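Local coordinates for ectonucleoside triphosphate diphosphohydrolase 4 (Homo sapiens, PDB 6WG5), which belongs to the GDA1/CD39 nucleoside phosphatase family, whose members share the actin-like ATPase type of fold, at residues Arg289-Ile294 against Ile326-Gln331; Ala296-Lys301 against Lys307-Thr312; Leu318-Pro323 against Arg349-Pro354; Lys411-Thr416 against Tyr441-Ser446. All blocks are in the same frame, centred on the assembly; numbering follows the deposited sequence.

Contact 1 of 4, residues Arg289-Ile294 against Ile326-Gln331; sequences RYEDRI and IKDEIQ. With NAG (2-acetamido-2-deoxy-beta-D-glucopyranose), chain B.
Glu291 and Ile294, on one side of the helix 283-296, receive Ile330 from strand 327-332; the axes of segments 289-294 and 327-331 approach to 9.4 Å and cross at -78°. The apolar part centres on a single methyl. CD1 of Ile330 lies 3.8 Å from CB of Glu291 and 3.9 Å from CG2 of Ile294, and it also touches the Glu291 carbonyl oxygen. Ile330 holds CG1 anti to its carbonyl carbon (chi1 -56°), which carries this methyl up to the helix.

The charged part is a meeting of acids: OE2 of Glu291 stands 4.1 Å from OD2 of Asp328, with the carboxylate planes 63° apart. Arg287 forms a salt bridge with Glu291, and Lys440 forms one with Asp328. A water 3.0 Å from OE1 of Glu291 also reaches, weakly, the carbonyl oxygen of Glu329.

Near the start of the segment, the acetamido methyl C8 of the NAG lies 3.7 Å above the centre of one face of the Arg289 guanidinium, while Phe281 makes a cation-pi contact with the same residue.

With no direct hydrogen bond across it, the contact joins by apolar packing, and the two carboxylates are probably kept ionised by the basic residues beside them.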
# COMPACT_ATOMS: atom_id res chain seq x y z
N ARG A 289 7.95 7.29 -19.35
CA ARG A 289 9.39 7.16 -19.55
C ARG A 289 9.69 6.46 -20.87
O ARG A 289 10.67 6.78 -21.55
CB ARG A 289 10.01 6.41 -18.38
CG ARG A 289 9.89 7.12 -17.04
CD ARG A 289 10.26 6.19 -15.90
NE ARG A 289 11.56 5.56 -16.14
CZ ARG A 289 11.94 4.40 -15.64
NH1 ARG A 289 13.14 3.92 -15.92
NH2 ARG A 289 11.12 3.70 -14.86
N TYR A 290 8.85 5.50 -21.25
CA TYR A 290 9.03 4.79 -22.51
C TYR A 290 8.79 5.72 -23.69
O TYR A 290 9.59 5.76 -24.64
CB TYR A 290 8.10 3.58 -22.55
CG TYR A 290 8.09 2.82 -23.86
CD1 TYR A 290 9.21 2.13 -24.30
CD2 TYR A 290 6.95 2.79 -24.65
CE1 TYR A 290 9.20 1.44 -25.49
CE2 TYR A 290 6.93 2.09 -25.85
CZ TYR A 290 8.06 1.42 -26.26
OH TYR A 290 8.05 0.73 -27.45
N GLU A 291 7.69 6.48 -23.66
CA GLU A 291 7.43 7.43 -24.73
C GLU A 291 8.51 8.50 -24.80
O GLU A 291 8.85 8.97 -25.90
CB GLU A 291 6.06 8.08 -24.53
CG GLU A 291 4.89 7.11 -24.71
CD GLU A 291 3.53 7.77 -24.50
OE1 GLU A 291 3.49 8.99 -24.23
OE2 GLU A 291 2.51 7.06 -24.60
N ASP A 292 9.07 8.90 -23.66
CA ASP A 292 10.13 9.90 -23.66
C ASP A 292 11.33 9.43 -24.47
O ASP A 292 11.96 10.22 -25.18
CB ASP A 292 10.55 10.23 -22.23
CG ASP A 292 9.56 11.12 -21.51
OD1 ASP A 292 8.74 11.78 -22.19
OD2 ASP A 292 9.60 11.17 -20.26
N ARG A 293 11.67 8.14 -24.38
CA ARG A 293 12.84 7.65 -25.10
C ARG A 293 12.54 7.47 -26.58
O ARG A 293 13.41 7.69 -27.42
CB ARG A 293 13.33 6.33 -24.49
CG ARG A 293 14.82 6.10 -24.72
CD ARG A 293 15.27 4.70 -24.35
NE ARG A 293 15.60 4.57 -22.93
CZ ARG A 293 16.08 3.46 -22.37
NH1 ARG A 293 16.29 2.38 -23.11
NH2 ARG A 293 16.35 3.43 -21.07
N ILE A 294 11.31 7.06 -26.92
CA ILE A 294 10.91 7.03 -28.32
C ILE A 294 11.05 8.42 -28.92
O ILE A 294 11.58 8.60 -30.03
CB ILE A 294 9.46 6.51 -28.46
CG1 ILE A 294 9.40 5.03 -28.09
CG2 ILE A 294 8.94 6.73 -29.89
CD1 ILE A 294 7.99 4.47 -28.06
N ILE A 326 -3.83 0.51 -33.54
CA ILE A 326 -4.17 1.80 -32.93
C ILE A 326 -3.18 2.85 -33.41
O ILE A 326 -2.00 2.58 -33.63
CB ILE A 326 -4.17 1.71 -31.39
CG1 ILE A 326 -4.81 2.97 -30.80
CG2 ILE A 326 -2.74 1.57 -30.86
CD1 ILE A 326 -4.99 2.93 -29.29
N LYS A 327 -3.68 4.07 -33.58
CA LYS A 327 -2.85 5.20 -33.97
C LYS A 327 -2.75 6.17 -32.80
O LYS A 327 -3.77 6.68 -32.32
CB LYS A 327 -3.42 5.89 -35.21
CG LYS A 327 -3.41 4.98 -36.43
CD LYS A 327 -4.05 5.62 -37.65
CE LYS A 327 -4.08 4.64 -38.82
NZ LYS A 327 -4.50 5.29 -40.09
N ASP A 328 -1.53 6.39 -32.32
CA ASP A 328 -1.25 7.25 -31.19
C ASP A 328 -0.17 8.24 -31.60
O ASP A 328 0.47 8.09 -32.65
CB ASP A 328 -0.81 6.44 -29.96
CG ASP A 328 -0.80 7.25 -28.68
OD1 ASP A 328 -1.58 8.23 -28.59
OD2 ASP A 328 -0.03 6.90 -27.76
N GLU A 329 0.04 9.27 -30.78
CA GLU A 329 1.05 10.27 -31.09
C GLU A 329 1.64 10.82 -29.80
O GLU A 329 0.97 10.89 -28.77
CB GLU A 329 0.47 11.40 -31.95
CG GLU A 329 -0.63 12.20 -31.27
CD GLU A 329 -1.39 13.07 -32.25
OE1 GLU A 329 -1.56 12.66 -33.42
OE2 GLU A 329 -1.83 14.18 -31.86
N ILE A 330 2.91 11.21 -29.88
CA ILE A 330 3.64 11.80 -28.77
C ILE A 330 3.88 13.27 -29.10
O ILE A 330 4.44 13.58 -30.16
CB ILE A 330 4.98 11.08 -28.51
CG1 ILE A 330 4.74 9.59 -28.27
CG2 ILE A 330 5.71 11.71 -27.33
CD1 ILE A 330 6.01 8.77 -28.27
N GLN A 331 3.47 14.16 -28.20
CA GLN A 331 3.66 15.59 -28.37
C GLN A 331 4.57 16.10 -27.26
O GLN A 331 4.30 15.88 -26.08
CB GLN A 331 2.32 16.33 -28.34
CG GLN A 331 1.59 16.28 -29.67
CD GLN A 331 0.08 16.21 -29.52
OE1 GLN A 331 -0.47 16.64 -28.51
NE2 GLN A 331 -0.58 15.65 -30.52
C1 NAG B . 16.69 5.05 -14.39
C2 NAG B . 16.16 6.29 -13.66
C3 NAG B . 16.56 7.57 -14.39
C4 NAG B . 18.05 7.59 -14.70
C5 NAG B . 18.46 6.30 -15.41
C6 NAG B . 19.95 6.19 -15.63
C7 NAG B . 14.08 6.24 -12.34
C8 NAG B . 12.58 6.18 -12.41
N2 NAG B . 14.71 6.22 -13.52
O3 NAG B . 16.22 8.69 -13.58
O4 NAG B . 18.34 8.67 -15.58
O5 NAG B . 18.09 5.18 -14.59
O6 NAG B . 20.32 4.86 -15.98
O7 NAG B . 14.69 6.30 -11.28
O HOH W 1 0.97 10.22 -25.38

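Contact 2 of 4, residues Ala296-Lys301 against Lys307-Thr312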
# COMPACT_ATOMS: atom_id res chain seq x y z
N ALA A 296 12.92 10.99 -27.83
CA ALA A 296 14.31 11.43 -27.87
C ALA A 296 15.09 10.71 -28.97
O ALA A 296 15.96 11.31 -29.61
CB ALA A 296 14.97 11.20 -26.51
N ASN A 297 14.79 9.44 -29.20
CA ASN A 297 15.54 8.64 -30.16
C ASN A 297 15.16 8.92 -31.61
O ASN A 297 15.68 8.26 -32.51
CB ASN A 297 15.36 7.15 -29.86
CG ASN A 297 16.17 6.69 -28.68
OD1 ASN A 297 17.13 7.35 -28.27
ND2 ASN A 297 15.81 5.54 -28.12
N THR A 298 14.27 9.89 -31.86
CA THR A 298 13.91 10.21 -33.24
C THR A 298 15.13 10.59 -34.06
O THR A 298 15.18 10.30 -35.26
CB THR A 298 12.88 11.34 -33.26
OG1 THR A 298 11.70 10.93 -32.56
CG2 THR A 298 12.51 11.72 -34.69
N ILE A 299 16.14 11.20 -33.44
CA ILE A 299 17.31 11.68 -34.17
C ILE A 299 18.44 10.65 -34.13
O ILE A 299 19.57 10.94 -34.53
CB ILE A 299 17.80 13.04 -33.64
CG1 ILE A 299 17.94 13.01 -32.11
CG2 ILE A 299 16.84 14.14 -34.09
CD1 ILE A 299 18.58 14.27 -31.54
N GLN A 300 18.14 9.44 -33.66
CA GLN A 300 19.07 8.34 -33.85
C GLN A 300 19.12 7.95 -35.32
O GLN A 300 18.10 8.00 -36.02
CB GLN A 300 18.68 7.13 -32.99
CG GLN A 300 18.77 7.36 -31.50
CD GLN A 300 20.16 7.75 -31.04
OE1 GLN A 300 21.16 7.35 -31.64
NE2 GLN A 300 20.23 8.55 -29.99
N LYS A 301 20.30 7.56 -35.79
CA LYS A 301 20.47 7.31 -37.22
C LYS A 301 19.58 6.17 -37.70
O LYS A 301 19.04 6.21 -38.81
CB LYS A 301 21.94 7.02 -37.54
CG LYS A 301 22.84 8.25 -37.47
CD LYS A 301 24.15 8.04 -38.20
CE LYS A 301 25.09 9.22 -37.99
NZ LYS A 301 26.41 9.04 -38.67
N LYS A 307 12.02 3.71 -42.08
CA LYS A 307 10.68 4.20 -42.38
C LYS A 307 9.81 4.30 -41.13
O LYS A 307 8.59 4.45 -41.24
CB LYS A 307 10.01 3.31 -43.42
CG LYS A 307 10.42 3.64 -44.85
CD LYS A 307 10.07 2.53 -45.83
CE LYS A 307 10.53 2.87 -47.23
NZ LYS A 307 10.38 1.73 -48.18
N GLN A 308 10.41 4.23 -39.94
CA GLN A 308 9.71 4.39 -38.67
C GLN A 308 10.22 5.62 -37.94
O GLN A 308 10.34 5.63 -36.71
CB GLN A 308 9.88 3.15 -37.80
CG GLN A 308 9.36 1.87 -38.41
CD GLN A 308 9.42 0.71 -37.43
OE1 GLN A 308 9.33 0.91 -36.22
NE2 GLN A 308 9.56 -0.50 -37.95
N THR A 309 10.53 6.68 -38.69
CA THR A 309 11.02 7.90 -38.06
C THR A 309 9.96 8.53 -37.16
O THR A 309 10.29 9.12 -36.13
CB THR A 309 11.49 8.89 -39.13
OG1 THR A 309 12.01 10.07 -38.51
CG2 THR A 309 10.35 9.26 -40.06
N GLY A 310 8.69 8.41 -37.53
CA GLY A 310 7.60 8.93 -36.73
C GLY A 310 7.26 10.38 -36.96
O GLY A 310 6.41 10.92 -36.24
N LEU A 311 7.88 11.04 -37.94
CA LEU A 311 7.69 12.47 -38.13
C LEU A 311 6.38 12.82 -38.82
O LEU A 311 5.89 13.94 -38.66
CB LEU A 311 8.87 13.04 -38.92
CG LEU A 311 10.20 13.00 -38.17
CD1 LEU A 311 11.38 13.09 -39.13
CD2 LEU A 311 10.26 14.11 -37.14
N THR A 312 5.81 11.90 -39.59
CA THR A 312 4.51 12.09 -40.21
C THR A 312 3.70 10.81 -40.06
O THR A 312 4.27 9.73 -39.87
CB THR A 312 4.62 12.46 -41.69
OG1 THR A 312 5.22 11.38 -42.42
CG2 THR A 312 5.45 13.72 -41.88
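The closest backbone approach of two irregular segments falls at Thr298 and Thr309, their CA atoms 6.1 Å apart. The first segment leaves helix 283-296 through a tight bend in which Gln300 N donates to Asn297 O over 3.0 Å, and it delivers Gln300 to the N-cap position of helix 301-305. The second comes off that short helix. It bends at Gly310, whose positive phi of 85° belongs to a conformation that glycine, lacking a CB, adopts readily.

The two loops thus flank helix 301-305 in a helix-loop-helix-loop-strand connection that runs from helix 283-296 to strand 317-319, the first strand of a small three-stranded mixed sheet. Gly310 is tied to that sheet by backbone hydrogen bonding with Tyr338, and Ile337 touches both Thr298 and Leu311.

Between the two loops, one methyl does the touching. CG2 of Thr298 rests 3.7 Å from the carbonyl oxygen of Thr309, and 4.2 Å from OG1 of Thr309. The end of Leu311 closes in obliquely, its CD2 4.1 Å from CG2 of Thr298. The first torsion of Thr298 (chi1 -61°) divides its two branches: CG2, opposite the backbone N, turns to the second loop, while OG1 turns back toward the preceding residues and hydrogen-bonds to Phe295 O, with a weaker bond to Ile294 O. The Thr309 carbonyl that this methyl meets is itself bound by NH1 of Arg303, from the short helix between the loops.

Contact 3 of 4, residues Leu318-Pro323 against Arg349-Pro354; sequences LDPCLP and RETIQP
A type I turn from Asp319 to Leu322 sets its central pair, Pro320 and Cys321, against the 349-352 part of helix 345-352, with CA of Cys321 8.1 Å from CA of Arg349. The turn is braced by its own first side chain. OD2 of Asp319 accepts from Cys321 N at 3.1 Å with a fairly straight N-H angle of 159°, making an Asx turn in which the donor sits well above the carboxylate plane (71° out of it). The bond that closes the turn, Leu322 N to Asp319 O, is weak by comparison.

Each of the two central turn residues meets one residue of segment 349-354. SG of Cys321 packs 3.9 Å from CG2 of Ile352. That branch faces the sulfur because Ile352 places CG1 between its backbone N and carbonyl carbon (chi1 63°), leaving CG2 anti to the carbonyl carbon. At the neighbouring position, CG of Pro320 lies 4.0 Å from OG1 of Thr351, a van der Waals touch of carbon on oxygen; the hydroxyl's hydrogen-bond partner is Leu347 O, one turn back.

Noncovalent packing is only part of the join, because Cys321 forms a disulfide with Cys348, just ahead of Arg349. The turn follows strand 317-319 at the border of the small sheet; helix 283-296 adds Arg287 beside Cys321 and Tyr290 beside Thr351, and helix 436-456 sets Phe444 against Ile352.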
# COMPACT_ATOMS: atom_id res chain seq x y z
N LEU A 318 6.53 1.96 -35.00
CA LEU A 318 5.73 0.77 -34.73
C LEU A 318 5.96 0.34 -33.29
O LEU A 318 7.02 -0.21 -32.95
CB LEU A 318 6.09 -0.35 -35.71
CG LEU A 318 5.95 0.01 -37.19
CD1 LEU A 318 6.17 -1.22 -38.05
CD2 LEU A 318 4.59 0.62 -37.50
N ASP A 319 4.97 0.60 -32.43
CA ASP A 319 5.10 0.37 -31.01
C ASP A 319 4.49 -0.98 -30.66
O ASP A 319 3.27 -1.14 -30.76
CB ASP A 319 4.41 1.48 -30.22
CG ASP A 319 4.63 1.35 -28.72
OD1 ASP A 319 3.96 2.09 -27.96
OD2 ASP A 319 5.47 0.53 -28.31
N PRO A 320 5.28 -1.99 -30.26
CA PRO A 320 4.69 -3.28 -29.88
C PRO A 320 3.90 -3.23 -28.59
O PRO A 320 3.14 -4.16 -28.31
CB PRO A 320 5.91 -4.19 -29.75
CG PRO A 320 7.01 -3.27 -29.35
CD PRO A 320 6.74 -1.97 -30.06
N CYS A 321 4.06 -2.17 -27.80
CA CYS A 321 3.37 -2.02 -26.53
C CYS A 321 2.00 -1.37 -26.67
O CYS A 321 1.38 -1.02 -25.66
CB CYS A 321 4.23 -1.20 -25.57
SG CYS A 321 5.77 -2.02 -25.09
N LEU A 322 1.50 -1.21 -27.90
CA LEU A 322 0.17 -0.67 -28.13
C LEU A 322 -0.69 -1.70 -28.84
O LEU A 322 -0.17 -2.55 -29.57
CB LEU A 322 0.22 0.62 -28.96
CG LEU A 322 0.65 1.89 -28.21
CD1 LEU A 322 0.86 3.03 -29.19
CD2 LEU A 322 -0.38 2.28 -27.16
N PRO A 323 -2.01 -1.65 -28.65
CA PRO A 323 -2.89 -2.60 -29.35
C PRO A 323 -2.70 -2.53 -30.85
O PRO A 323 -2.32 -1.50 -31.41
CB PRO A 323 -4.30 -2.15 -28.94
CG PRO A 323 -4.11 -1.39 -27.69
CD PRO A 323 -2.77 -0.74 -27.77
N ARG A 349 7.62 -6.74 -23.76
CA ARG A 349 8.35 -7.06 -22.54
C ARG A 349 9.84 -6.84 -22.71
O ARG A 349 10.50 -6.29 -21.82
CB ARG A 349 8.07 -8.50 -22.12
CG ARG A 349 6.64 -8.75 -21.67
CD ARG A 349 6.49 -10.11 -21.01
NE ARG A 349 6.80 -11.22 -21.91
CZ ARG A 349 7.98 -11.81 -22.02
NH1 ARG A 349 9.01 -11.42 -21.27
NH2 ARG A 349 8.14 -12.81 -22.87
N GLU A 350 10.40 -7.25 -23.85
CA GLU A 350 11.82 -7.06 -24.09
C GLU A 350 12.16 -5.58 -24.24
O GLU A 350 13.24 -5.15 -23.82
CB GLU A 350 12.26 -7.83 -25.34
CG GLU A 350 11.93 -9.31 -25.30
CD GLU A 350 12.51 -10.01 -24.09
OE1 GLU A 350 13.48 -9.48 -23.50
OE2 GLU A 350 12.00 -11.09 -23.72
N THR A 351 11.26 -4.80 -24.83
CA THR A 351 11.55 -3.39 -25.09
C THR A 351 11.61 -2.59 -23.80
O THR A 351 12.45 -1.69 -23.67
CB THR A 351 10.50 -2.81 -26.03
OG1 THR A 351 10.38 -3.64 -27.19
CG2 THR A 351 10.88 -1.41 -26.46
N ILE A 352 10.74 -2.90 -22.83
CA ILE A 352 10.63 -2.11 -21.62
C ILE A 352 11.57 -2.58 -20.51
O ILE A 352 11.61 -1.96 -19.45
CB ILE A 352 9.18 -2.09 -21.11
CG1 ILE A 352 8.72 -3.51 -20.74
CG2 ILE A 352 8.27 -1.47 -22.17
CD1 ILE A 352 7.29 -3.59 -20.26
N GLN A 353 12.31 -3.67 -20.73
CA GLN A 353 13.29 -4.14 -19.76
C GLN A 353 14.18 -3.03 -19.22
O GLN A 353 14.28 -2.89 -17.99
CB GLN A 353 14.15 -5.24 -20.40
CG GLN A 353 13.52 -6.62 -20.36
CD GLN A 353 13.65 -7.27 -19.01
OE1 GLN A 353 12.65 -7.52 -18.33
NE2 GLN A 353 14.88 -7.56 -18.60
N PRO A 354 14.85 -2.22 -20.05
CA PRO A 354 15.78 -1.22 -19.50
C PRO A 354 15.15 -0.30 -18.47
O PRO A 354 15.86 0.19 -17.58
CB PRO A 354 16.21 -0.44 -20.75
CG PRO A 354 16.00 -1.37 -21.88
CD PRO A 354 14.81 -2.20 -21.52

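Contact 4 of 4, residues Lys411-Thr416 against Tyr441-Ser446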
# COMPACT_ATOMS: atom_id res chain seq x y z
N LYS A 411 -1.41 -11.80 -24.26
CA LYS A 411 -0.98 -11.85 -25.65
C LYS A 411 -2.16 -11.72 -26.60
O LYS A 411 -2.09 -10.99 -27.59
CB LYS A 411 -0.22 -13.16 -25.93
CG LYS A 411 1.25 -12.96 -26.24
CD LYS A 411 1.95 -14.27 -26.62
CE LYS A 411 2.42 -15.04 -25.40
NZ LYS A 411 3.51 -16.00 -25.74
N ASP A 412 -3.26 -12.42 -26.30
CA ASP A 412 -4.41 -12.41 -27.20
C ASP A 412 -5.07 -11.04 -27.23
O ASP A 412 -5.51 -10.58 -28.29
CB ASP A 412 -5.41 -13.48 -26.78
CG ASP A 412 -4.90 -14.89 -27.03
OD1 ASP A 412 -4.02 -15.06 -27.90
OD2 ASP A 412 -5.39 -15.84 -26.37
N TYR A 413 -5.15 -10.36 -26.09
CA TYR A 413 -5.73 -9.02 -26.06
C TYR A 413 -4.93 -8.07 -26.94
O TYR A 413 -5.50 -7.31 -27.73
CB TYR A 413 -5.80 -8.50 -24.62
CG TYR A 413 -6.32 -7.08 -24.51
CD1 TYR A 413 -7.68 -6.83 -24.38
CD2 TYR A 413 -5.45 -6.00 -24.55
CE1 TYR A 413 -8.16 -5.54 -24.28
CE2 TYR A 413 -5.93 -4.70 -24.45
CZ TYR A 413 -7.28 -4.48 -24.32
OH TYR A 413 -7.76 -3.19 -24.22
N CYS A 414 -3.60 -8.11 -26.83
CA CYS A 414 -2.76 -7.17 -27.57
C CYS A 414 -2.84 -7.42 -29.07
O CYS A 414 -2.81 -6.47 -29.86
CB CYS A 414 -1.32 -7.27 -27.08
SG CYS A 414 -1.19 -6.74 -25.38
N ALA A 415 -2.94 -8.68 -29.48
CA ALA A 415 -3.00 -9.02 -30.90
C ALA A 415 -4.36 -8.75 -31.52
O ALA A 415 -4.54 -9.01 -32.72
CB ALA A 415 -2.61 -10.48 -31.10
N THR A 416 -5.33 -8.26 -30.75
CA THR A 416 -6.66 -7.97 -31.26
C THR A 416 -6.70 -6.57 -31.85
O THR A 416 -6.22 -5.62 -31.23
CB THR A 416 -7.70 -8.10 -30.14
OG1 THR A 416 -7.64 -9.42 -29.58
CG2 THR A 416 -9.11 -7.86 -30.68
N TYR A 441 -3.93 1.30 -22.86
CA TYR A 441 -2.65 1.06 -22.21
C TYR A 441 -2.61 -0.27 -21.46
O TYR A 441 -1.63 -0.53 -20.75
CB TYR A 441 -2.32 2.22 -21.27
CG TYR A 441 -2.13 3.52 -22.00
CD1 TYR A 441 -1.01 3.74 -22.79
CD2 TYR A 441 -3.08 4.54 -21.92
CE1 TYR A 441 -0.83 4.93 -23.48
CE2 TYR A 441 -2.90 5.73 -22.60
CZ TYR A 441 -1.78 5.92 -23.38
OH TYR A 441 -1.60 7.10 -24.06
N GLN A 442 -3.63 -1.11 -21.61
CA GLN A 442 -3.60 -2.43 -20.98
C GLN A 442 -2.36 -3.22 -21.40
O GLN A 442 -1.74 -3.89 -20.58
CB GLN A 442 -4.87 -3.21 -21.34
CG GLN A 442 -4.78 -4.73 -21.17
CD GLN A 442 -4.75 -5.17 -19.72
OE1 GLN A 442 -5.14 -4.43 -18.82
NE2 GLN A 442 -4.28 -6.39 -19.49
N CYS A 443 -2.00 -3.15 -22.68
CA CYS A 443 -0.90 -3.97 -23.19
C CYS A 443 0.41 -3.59 -22.52
O CYS A 443 1.10 -4.43 -21.94
CB CYS A 443 -0.81 -3.84 -24.70
SG CYS A 443 -2.02 -4.89 -25.46
N PHE A 444 0.79 -2.31 -22.62
CA PHE A 444 2.02 -1.87 -21.97
C PHE A 444 2.00 -2.21 -20.49
O PHE A 444 2.97 -2.75 -19.95
CB PHE A 444 2.22 -0.37 -22.18
CG PHE A 444 3.43 0.16 -21.48
CD1 PHE A 444 4.64 0.26 -22.15
CD2 PHE A 444 3.38 0.54 -20.15
CE1 PHE A 444 5.76 0.73 -21.50
CE2 PHE A 444 4.50 1.01 -19.50
CZ PHE A 444 5.69 1.10 -20.18
N LYS A 445 0.89 -1.90 -19.81
CA LYS A 445 0.85 -2.08 -18.36
C LYS A 445 0.84 -3.55 -17.96
O LYS A 445 1.43 -3.91 -16.94
CB LYS A 445 -0.36 -1.35 -17.79
CG LYS A 445 -0.18 0.16 -17.73
CD LYS A 445 -1.50 0.88 -17.72
CE LYS A 445 -1.72 1.65 -16.44
NZ LYS A 445 -3.09 2.24 -16.40
N SER A 446 0.19 -4.41 -18.75
CA SER A 446 0.23 -5.84 -18.46
C SER A 446 1.64 -6.39 -18.59
O SER A 446 2.07 -7.21 -17.77
CB SER A 446 -0.73 -6.59 -19.38
OG SER A 446 -0.33 -6.48 -20.73
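A disulfide, SG of Cys414 to SG of Cys443 at 2.0 Å, joins the end of helix 403-414 to the long helix 436-456. It brings the CA atoms of Cys414 and Cys443 within 5.7 Å, and its torsion about the sulfur-sulfur bond is -128°. Both cysteines carry SG beside their own backbone N, anti to the carbonyl carbon. The long helix is kinked here: the backbone N atoms of Cys443 and Phe444 have no bond to the preceding turn.

Aromatic packing flanks the covalent bond. Tyr413, its ring anti to the backbone N (chi1 177°), presents an edge to the disulfide, so that CD2 of Tyr413 is 3.7 Å from SG of Cys443. The sulfur lies close to the ring plane, 83° off the normal, in a sulfur-aromatic contact. The aliphatic part of Gln442 comes at the same ring obliquely, with its CG 3.5 Å from CE2 of Tyr413. The Gln442 amide is turned almost perpendicular to the ring and bonds to Arg438 and to Cys390 O, while the Tyr413 hydroxyl bonds to Leu439 O.

Hydrogen bonding finishes the first helix locally: OG1 of Thr416 donates to Asp412 O over 2.7 Å, alongside the backbone bond from Thr416 N to Tyr413 O.

Around this junction, Leu421 of helix 418-427 packs on Tyr413. Phe444, whose CB points away from segment 411-416, meets Ala286 and Arg287 of helix 283-296, and Lys411 forms a salt bridge with Asp346 of helix 345-352.

How the contacts relate
The four contacts lie on the same side of the chain's centre. Contact 2 closes inside the span of contact 1, whose segments alternate along the chain with those of contact 3; contact 4 follows last. Contacts 1 and 3 have centres about 11 Å apart and draw on one small three-stranded sheet, linked by Tyr290 OH to Asp319 OD2. Contact 4 is about 10 Å from contact 3, centre to centre, and Phe444 bridges contacts 1, 3 and 4. Contact 2, about 24 Å from contact 4 between centres, is the outlying one. Two disulfides, one in contact 4 and one tying Cys321 of contact 3 to Cys348, cross-link a region where helices pack around the small sheet.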